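Transcriptional regulator (GntR family) (Enterococcus faecalis, PDB 3DDV) probably regulates transcription as a GntR-family factor whose UTRA domain, as in relatives, is thought to bind a small-molecule effector. Local coordinates at residues I40-D44 against D45-C49; S97-I100 against A101-E105; Q133-G136 against S137-E140. One frame throughout, in Å; residues are numbered along the deposited sequence.

Contact 1 of 3, residues I40-D44 against D45-C49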
loop_
_atom_site.group_PDB
_atom_site.type_symbol
_atom_site.label_atom_id
_atom_site.label_comp_id
_atom_site.label_asym_id
_atom_site.label_seq_id
_atom_site.Cartn_x
_atom_site.Cartn_y
_atom_site.Cartn_z
ATOM N N ILE B 40 35.420 2.250 -0.129
ATOM C CA ILE B 40 34.926 1.455 -1.282
ATOM C C ILE B 40 35.224 -0.040 -1.049
ATOM O O ILE B 40 36.302 -0.385 -0.619
ATOM C CB ILE B 40 35.595 1.903 -2.606
ATOM C CG1 ILE B 40 35.553 3.430 -2.734
ATOM C CG2 ILE B 40 34.905 1.274 -3.768
ATOM C CD1 ILE B 40 36.202 3.974 -3.950
ATOM N N ARG B 41 34.245 -0.900 -1.307
ATOM C CA ARG B 41 34.422 -2.373 -1.287
ATOM C C ARG B 41 34.233 -2.936 -2.682
ATOM O O ARG B 41 33.445 -2.431 -3.484
ATOM C CB ARG B 41 33.438 -3.065 -0.331
ATOM C CG ARG B 41 33.473 -2.444 1.081
ATOM C CD ARG B 41 32.579 -3.152 2.149
ATOM N NE ARG B 41 33.341 -4.246 2.759
ATOM C CZ ARG B 41 33.995 -4.219 3.931
ATOM N NH1 ARG B 41 33.963 -3.163 4.759
ATOM N NH2 ARG B 41 34.683 -5.297 4.283
ATOM N N PHE B 42 34.975 -4.006 -2.932
ATOM C CA PHE B 42 35.115 -4.635 -4.252
ATOM C C PHE B 42 34.719 -6.089 -4.138
ATOM O O PHE B 42 34.952 -6.686 -3.115
ATOM C CB PHE B 42 36.594 -4.567 -4.702
ATOM C CG PHE B 42 37.132 -3.159 -4.813
ATOM C CD1 PHE B 42 37.016 -2.447 -6.000
ATOM C CD2 PHE B 42 37.711 -2.539 -3.719
ATOM C CE1 PHE B 42 37.485 -1.150 -6.105
ATOM C CE2 PHE B 42 38.185 -1.242 -3.816
ATOM C CZ PHE B 42 38.066 -0.542 -5.016
ATOM N N ALA B 43 34.101 -6.643 -5.175
ATOM C CA ALA B 43 34.011 -8.094 -5.374
ATOM C C ALA B 43 34.692 -8.349 -6.716
ATOM O O ALA B 43 34.429 -7.647 -7.717
ATOM C CB ALA B 43 32.554 -8.604 -5.389
ATOM N N ASP B 44 35.603 -9.326 -6.724
ATOM C CA ASP B 44 36.281 -9.753 -7.946
ATOM C C ASP B 44 36.830 -8.475 -8.594
ATOM O O ASP B 44 36.634 -8.209 -9.770
ATOM C CB ASP B 44 35.292 -10.516 -8.869
ATOM C CG ASP B 44 34.523 -11.674 -8.129
ATOM O OD1 ASP B 44 35.236 -12.562 -7.582
ATOM O OD2 ASP B 44 33.244 -11.712 -8.104
ATOM N N ASP B 45 37.460 -7.653 -7.772
ATOM C CA ASP B 45 38.038 -6.372 -8.202
ATOM C C ASP B 45 37.143 -5.334 -8.872
ATOM O O ASP B 45 37.640 -4.321 -9.387
ATOM C CB ASP B 45 39.298 -6.604 -9.023
ATOM C CG ASP B 45 40.558 -6.340 -8.197
ATOM O OD1 ASP B 45 40.717 -5.175 -7.670
ATOM O OD2 ASP B 45 41.363 -7.316 -8.051
ATOM N N ILE B 46 35.837 -5.540 -8.820
ATOM C CA ILE B 46 34.917 -4.517 -9.266
ATOM C C ILE B 46 34.275 -3.921 -8.004
ATOM O O ILE B 46 33.867 -4.658 -7.095
ATOM C CB ILE B 46 33.870 -5.089 -10.217
ATOM C CG1 ILE B 46 34.536 -6.110 -11.192
ATOM C CG2 ILE B 46 33.104 -3.941 -10.911
ATOM C CD1 ILE B 46 33.563 -6.799 -12.206
ATOM N N PRO B 47 34.237 -2.582 -7.916
ATOM C CA PRO B 47 33.629 -1.944 -6.759
ATOM C C PRO B 47 32.137 -2.201 -6.696
ATOM O O PRO B 47 31.453 -1.948 -7.645
ATOM C CB PRO B 47 33.881 -0.443 -6.977
ATOM C CG PRO B 47 34.398 -0.285 -8.319
ATOM C CD PRO B 47 34.793 -1.613 -8.875
ATOM N N ILE B 48 31.658 -2.670 -5.553
ATOM C CA ILE B 48 30.244 -2.881 -5.314
ATOM C C ILE B 48 29.633 -1.642 -4.661
ATOM O O ILE B 48 28.489 -1.315 -4.916
ATOM C CB ILE B 48 30.012 -4.075 -4.371
ATOM C CG1 ILE B 48 30.757 -5.326 -4.858
ATOM C CG2 ILE B 48 28.558 -4.416 -4.315
ATOM C CD1 ILE B 48 30.388 -5.791 -6.316
ATOM N N CYS B 49 30.375 -0.944 -3.811
ATOM C CA CYS B 49 29.742 0.030 -2.938
ATOM C C CYS B 49 30.673 1.054 -2.305
ATOM O O CYS B 49 31.860 0.862 -2.134
ATOM C CB CYS B 49 28.967 -0.724 -1.847
ATOM S SG CYS B 49 29.962 -1.503 -0.590
#
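The flat ring of Phe-42 leans on Pro-47, with CD1 of the phenylalanine 3.7 Å from CD of the proline. CE1, the next atom round, meets CB, CG and CD of Pro-47, so the CD1-CE1 side of the aromatic ring does the touching where the two side chains cross obliquely. Ile-46 C approaches the Phe-42 ring from its rim. Phe-42 and Pro-47 form a non-hydrogen-bonded antiparallel pair, which puts both side chains on one face of the sheet. Ile-40 runs beside Pro-47 and points the same way, its CG2 3.8 Å from Pro-47 CB; on this pair pack Tyr-103, against Ile-40, and Leu-104, against Pro-47, both from helix 98-104.

The segments are the two arms of a tight antiparallel hairpin closed by a type I' turn from Ala-43 to Ile-46, with Asp-44 and Asp-45 both at positive phi. Ala-43 N donates to Ile-46 O at 2.8 Å, and Ile-46 N donates back to Ala-43 O, also at 2.8 Å. In this second bond the donor stands 49° out of the carbonyl plane. Further along, a classic beta bulge sets two residues, Ile-48 and Cys-49, across from the single Arg-41. Arg-41 O takes a bond from Ile-48 N at 2.7 Å and a weak one from Cys-49 N at 3.4 Å, while Arg-41 N donates to Cys-49 O.

On the opposite face of the hairpin from Phe-42, Cys-49 SG rests 3.8 Å from Arg-41 CB and also meets CG and CD, before the arginine chain bends at chi3 and carries its guanidinium away. Ile-48 CD1 reaches along the hairpin to Ala-43 CB, 3.7 Å away.

Contact 2 of 3, residues S97-I100 against A101-E105; sequences SEQI and AEYLE
Gln-99 lays its side chain against the ring of Tyr-103, one turn further along. From CB, the chain leaves with CG opposite the backbone N (chi1 -175°), and CG comes to 3.7 Å from CE2 of Tyr-103. A bend at chi2 (55°) then brings CD just outside the ring edge, 3.6 Å from CE2 of Tyr-103. OE1 stands above one face of the tyrosine, displaced toward the rim and 3.4 Å from CZ, while NE2 passes the phenol oxygen, 3.9 Å from OH. The amide runs nearly parallel to the ring, their planes 12° apart, but overlaps it only through OE1; the same ring meets that of Phe-50.

The pair sits on the short helix 98-104, which is closed at both ends by standard caps. Ser-97 is the N-cap, its OG accepting from Ile-100 N at 3.1 Å in a nearly straight bond. At the other end Glu-105 has positive phi and sends two weak bonds back to Ala-101 O and Glu-102 O, a Schellman motif. Between the caps, Ala-101 N through Leu-104 N each donate to the carbonyl four residues back.

A second flank of the helix is apolar: Ile-100 CG2 lies 3.7 Å from Leu-104 CD1, the two side chains running side by side, and both pack on Ile-112 of strand 111-121. On the exposed flank the carboxylates of Glu-98 and Glu-102 also run together, OE2 to OE2 3.8 Å; their repulsion may be partly eased by Arg-108, a long, weak ion partner of Glu-98.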
loop_
_atom_site.group_PDB
_atom_site.type_symbol
_atom_site.label_atom_id
_atom_site.label_comp_id
_atom_site.label_asym_id
_atom_site.label_seq_id
_atom_site.Cartn_x
_atom_site.Cartn_y
_atom_site.Cartn_z
ATOM N N SER B 97 26.053 10.329 -8.485
ATOM C CA SER B 97 26.742 11.618 -8.704
ATOM C C SER B 97 28.050 11.392 -9.491
ATOM O O SER B 97 28.515 10.244 -9.682
ATOM C CB SER B 97 27.046 12.310 -7.387
ATOM O OG SER B 97 28.169 11.706 -6.778
ATOM N N GLU B 98 28.638 12.483 -9.967
ATOM C CA GLU B 98 29.855 12.376 -10.759
ATOM C C GLU B 98 30.878 11.666 -9.910
ATOM O O GLU B 98 31.518 10.706 -10.332
ATOM C CB GLU B 98 30.352 13.762 -11.117
ATOM C CG GLU B 98 31.648 13.819 -11.956
ATOM C CD GLU B 98 32.267 15.245 -11.902
ATOM O OE1 GLU B 98 31.503 16.260 -11.736
ATOM O OE2 GLU B 98 33.522 15.343 -12.006
ATOM N N GLN B 99 30.979 12.158 -8.682
ATOM C CA GLN B 99 31.885 11.651 -7.663
ATOM C C GLN B 99 31.720 10.148 -7.383
ATOM O O GLN B 99 32.663 9.354 -7.517
ATOM C CB GLN B 99 31.644 12.476 -6.385
ATOM C CG GLN B 99 32.564 12.167 -5.258
ATOM C CD GLN B 99 34.027 12.304 -5.661
ATOM O OE1 GLN B 99 34.612 11.422 -6.359
ATOM N NE2 GLN B 99 34.646 13.421 -5.213
ATOM N N ILE B 100 30.507 9.757 -7.011
ATOM C CA ILE B 100 30.230 8.348 -6.733
ATOM C C ILE B 100 30.368 7.505 -7.983
ATOM O O ILE B 100 30.748 6.350 -7.904
ATOM C CB ILE B 100 28.857 8.151 -6.030
ATOM C CG1 ILE B 100 29.070 8.275 -4.515
ATOM C CG2 ILE B 100 28.241 6.781 -6.388
ATOM C CD1 ILE B 100 27.941 8.837 -3.827
ATOM N N ALA B 101 30.101 8.099 -9.136
ATOM C CA ALA B 101 30.367 7.417 -10.382
ATOM C C ALA B 101 31.872 7.100 -10.512
ATOM O O ALA B 101 32.236 5.935 -10.782
ATOM C CB ALA B 101 29.887 8.243 -11.530
ATOM N N GLU B 102 32.731 8.114 -10.298
ATOM C CA GLU B 102 34.184 7.901 -10.392
ATOM C C GLU B 102 34.567 6.785 -9.474
ATOM O O GLU B 102 35.230 5.866 -9.892
ATOM C CB GLU B 102 35.027 9.086 -9.963
ATOM C CG GLU B 102 34.799 10.441 -10.676
ATOM C CD GLU B 102 35.757 11.530 -10.118
ATOM O OE1 GLU B 102 36.963 11.162 -9.901
ATOM O OE2 GLU B 102 35.310 12.708 -9.889
ATOM N N TYR B 103 34.140 6.872 -8.213
ATOM C CA TYR B 103 34.485 5.845 -7.205
ATOM C C TYR B 103 33.977 4.442 -7.526
ATOM O O TYR B 103 34.638 3.450 -7.247
ATOM C CB TYR B 103 33.892 6.191 -5.847
ATOM C CG TYR B 103 34.480 7.365 -5.124
ATOM C CD1 TYR B 103 35.861 7.591 -5.099
ATOM C CD2 TYR B 103 33.658 8.216 -4.383
ATOM C CE1 TYR B 103 36.402 8.671 -4.407
ATOM C CE2 TYR B 103 34.183 9.283 -3.700
ATOM C CZ TYR B 103 35.554 9.491 -3.718
ATOM O OH TYR B 103 36.047 10.531 -3.024
ATOM N N LEU B 104 32.767 4.346 -8.038
ATOM C CA LEU B 104 32.201 3.031 -8.283
ATOM C C LEU B 104 32.449 2.572 -9.715
ATOM O O LEU B 104 32.102 1.476 -10.083
ATOM C CB LEU B 104 30.724 3.035 -7.917
ATOM C CG LEU B 104 30.443 3.073 -6.413
ATOM C CD1 LEU B 104 28.973 3.148 -6.171
ATOM C CD2 LEU B 104 30.961 1.834 -5.750
ATOM N N GLU B 105 33.105 3.403 -10.515
ATOM C CA GLU B 105 33.453 3.017 -11.880
ATOM C C GLU B 105 32.181 2.708 -12.627
ATOM O O GLU B 105 32.015 1.597 -13.114
ATOM C CB GLU B 105 34.364 1.787 -11.896
ATOM C CG GLU B 105 35.417 1.856 -10.844
ATOM C CD GLU B 105 36.632 1.050 -11.158
ATOM O OE1 GLU B 105 36.565 -0.174 -11.387
ATOM O OE2 GLU B 105 37.690 1.662 -11.145
#

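Contact 3 of 3, residues Q133-G136 against S137-E140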
loop_
_atom_site.group_PDB
_atom_site.type_symbol
_atom_site.label_atom_id
_atom_site.label_comp_id
_atom_site.label_asym_id
_atom_site.label_seq_id
_atom_site.Cartn_x
_atom_site.Cartn_y
_atom_site.Cartn_z
ATOM N N GLN B 133 26.142 3.471 -0.596
ATOM C CA GLN B 133 25.667 3.638 -1.925
ATOM C C GLN B 133 26.196 2.449 -2.775
ATOM O O GLN B 133 27.434 2.301 -3.016
ATOM C CB GLN B 133 26.220 4.974 -2.374
ATOM C CG GLN B 133 25.232 5.832 -3.100
ATOM C CD GLN B 133 25.386 7.264 -2.838
ATOM O OE1 GLN B 133 25.625 7.669 -1.707
ATOM N NE2 GLN B 133 25.225 8.066 -3.870
ATOM N N TYR B 134 25.283 1.557 -3.158
ATOM C CA TYR B 134 25.614 0.341 -3.945
ATOM C C TYR B 134 25.303 0.581 -5.420
ATOM O O TYR B 134 24.258 1.163 -5.752
ATOM C CB TYR B 134 24.732 -0.829 -3.527
ATOM C CG TYR B 134 24.849 -1.216 -2.091
ATOM C CD1 TYR B 134 25.788 -2.139 -1.679
ATOM C CD2 TYR B 134 23.982 -0.710 -1.163
ATOM C CE1 TYR B 134 25.881 -2.505 -0.359
ATOM C CE2 TYR B 134 24.073 -1.052 0.124
ATOM C CZ TYR B 134 25.030 -1.946 0.539
ATOM O OH TYR B 134 25.113 -2.242 1.869
ATOM N N ALA B 135 26.200 0.146 -6.299
ATOM C CA ALA B 135 25.903 0.045 -7.733
ATOM C C ALA B 135 24.727 -0.890 -7.952
ATOM O O ALA B 135 24.847 -2.065 -7.661
ATOM C CB ALA B 135 27.095 -0.503 -8.467
ATOM N N GLY B 136 23.624 -0.370 -8.492
ATOM C CA GLY B 136 22.370 -1.097 -8.588
ATOM C C GLY B 136 22.532 -2.426 -9.295
ATOM O O GLY B 136 22.123 -3.469 -8.785
ATOM N N SER B 137 23.204 -2.352 -10.439
ATOM C CA SER B 137 23.359 -3.453 -11.354
ATOM C C SER B 137 24.272 -4.552 -10.789
ATOM O O SER B 137 24.153 -5.706 -11.145
ATOM C CB SER B 137 23.975 -2.911 -12.626
ATOM O OG SER B 137 25.378 -2.812 -12.438
ATOM N N ARG B 138 25.130 -4.181 -9.864
ATOM C CA ARG B 138 26.039 -5.127 -9.285
ATOM C C ARG B 138 25.603 -5.595 -7.932
ATOM O O ARG B 138 26.320 -6.317 -7.296
ATOM C CB ARG B 138 27.420 -4.515 -9.164
ATOM C CG ARG B 138 27.964 -3.984 -10.442
ATOM C CD ARG B 138 29.394 -3.583 -10.286
ATOM N NE ARG B 138 29.793 -2.627 -11.302
ATOM C CZ ARG B 138 30.574 -1.588 -11.073
ATOM N NH1 ARG B 138 31.047 -1.378 -9.864
ATOM N NH2 ARG B 138 30.881 -0.761 -12.048
ATOM N N PHE B 139 24.436 -5.197 -7.470
ATOM C CA PHE B 139 24.070 -5.525 -6.107
ATOM C C PHE B 139 22.612 -5.867 -5.896
ATOM O O PHE B 139 21.767 -5.403 -6.602
ATOM C CB PHE B 139 24.459 -4.367 -5.206
ATOM C CG PHE B 139 24.222 -4.618 -3.770
ATOM C CD1 PHE B 139 25.023 -5.449 -3.075
ATOM C CD2 PHE B 139 23.200 -4.016 -3.120
ATOM C CE1 PHE B 139 24.802 -5.676 -1.775
ATOM C CE2 PHE B 139 22.990 -4.248 -1.811
ATOM C CZ PHE B 139 23.788 -5.074 -1.144
ATOM N N GLU B 140 22.357 -6.695 -4.904
ATOM C CA GLU B 140 21.046 -7.026 -4.403
ATOM C C GLU B 140 21.022 -7.076 -2.892
ATOM O O GLU B 140 21.807 -7.744 -2.315
ATOM C CB GLU B 140 20.661 -8.431 -4.891
ATOM C CG GLU B 140 20.494 -8.595 -6.385
ATOM C CD GLU B 140 19.344 -7.764 -6.966
ATOM O OE1 GLU B 140 18.248 -7.713 -6.369
ATOM O OE2 GLU B 140 19.541 -7.169 -8.040
#
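Where strand 126-135 ends, the chain folds back in two overlapping turns that bring Phe-139 onto Tyr-134. The rings form an offset stack, centroids 3.8 Å apart and planes at 5°. Phe-139 CE2 lies over the centre of the tyrosine ring, and Tyr-134 CD1 over the centre of the phenylalanine ring, with the Tyr-134 CE1 to Phe-139 CZ approach at 3.4 Å. A chi1 of -176° turns Phe-139 CG away from its own N and swings the ring over Tyr-134.

The turns are held by Arg-138 N to Ala-135 O at 3.1 Å and Phe-139 N to Gly-136 O at 3.2 Å. In both, the donor stands well above the carbonyl plane, 64° out in the second. Ala-135 CB packs 4.1 Å from Arg-138 CB and lies over one face of the guanidinium, whose NH1 is bonded to Leu-104 O and NH2, weakly, to Glu-105 O.

The turn also meets a second subunit: Ser-92 OG of that subunit is hydrogen-bonded to both Gly-136 O and Phe-139 O, and Glu-140 forms a salt bridge with its Arg-114. With a single hydroxyl proton, Ser-92 of the second subunit probably shares it between the two carbonyls or alternates between them, so neither bond need be at full strength.

None of the three contacts is wholly buried; each combines an inward apolar patch with exposed or subunit-facing groups. Contacts 1 and 3 belong to the same antiparallel sheet, in which strands 46-56 and 126-135 are neighbours, and Ile-48 O with Ala-135 N probably bonds one to the other. Contact 2 is a helix lying against that sheet; its C-terminal end meets both other contacts, by packing on the hairpin and by carbonyl bonds to an arginine of the turn. The chemistry follows position: backbone pairing and a bulge shape the hairpin, caps and an amide oxygen over a tyrosine ring mark the helix, and aromatic stacking accompanies the turn, the one contact of the three touched by another subunit.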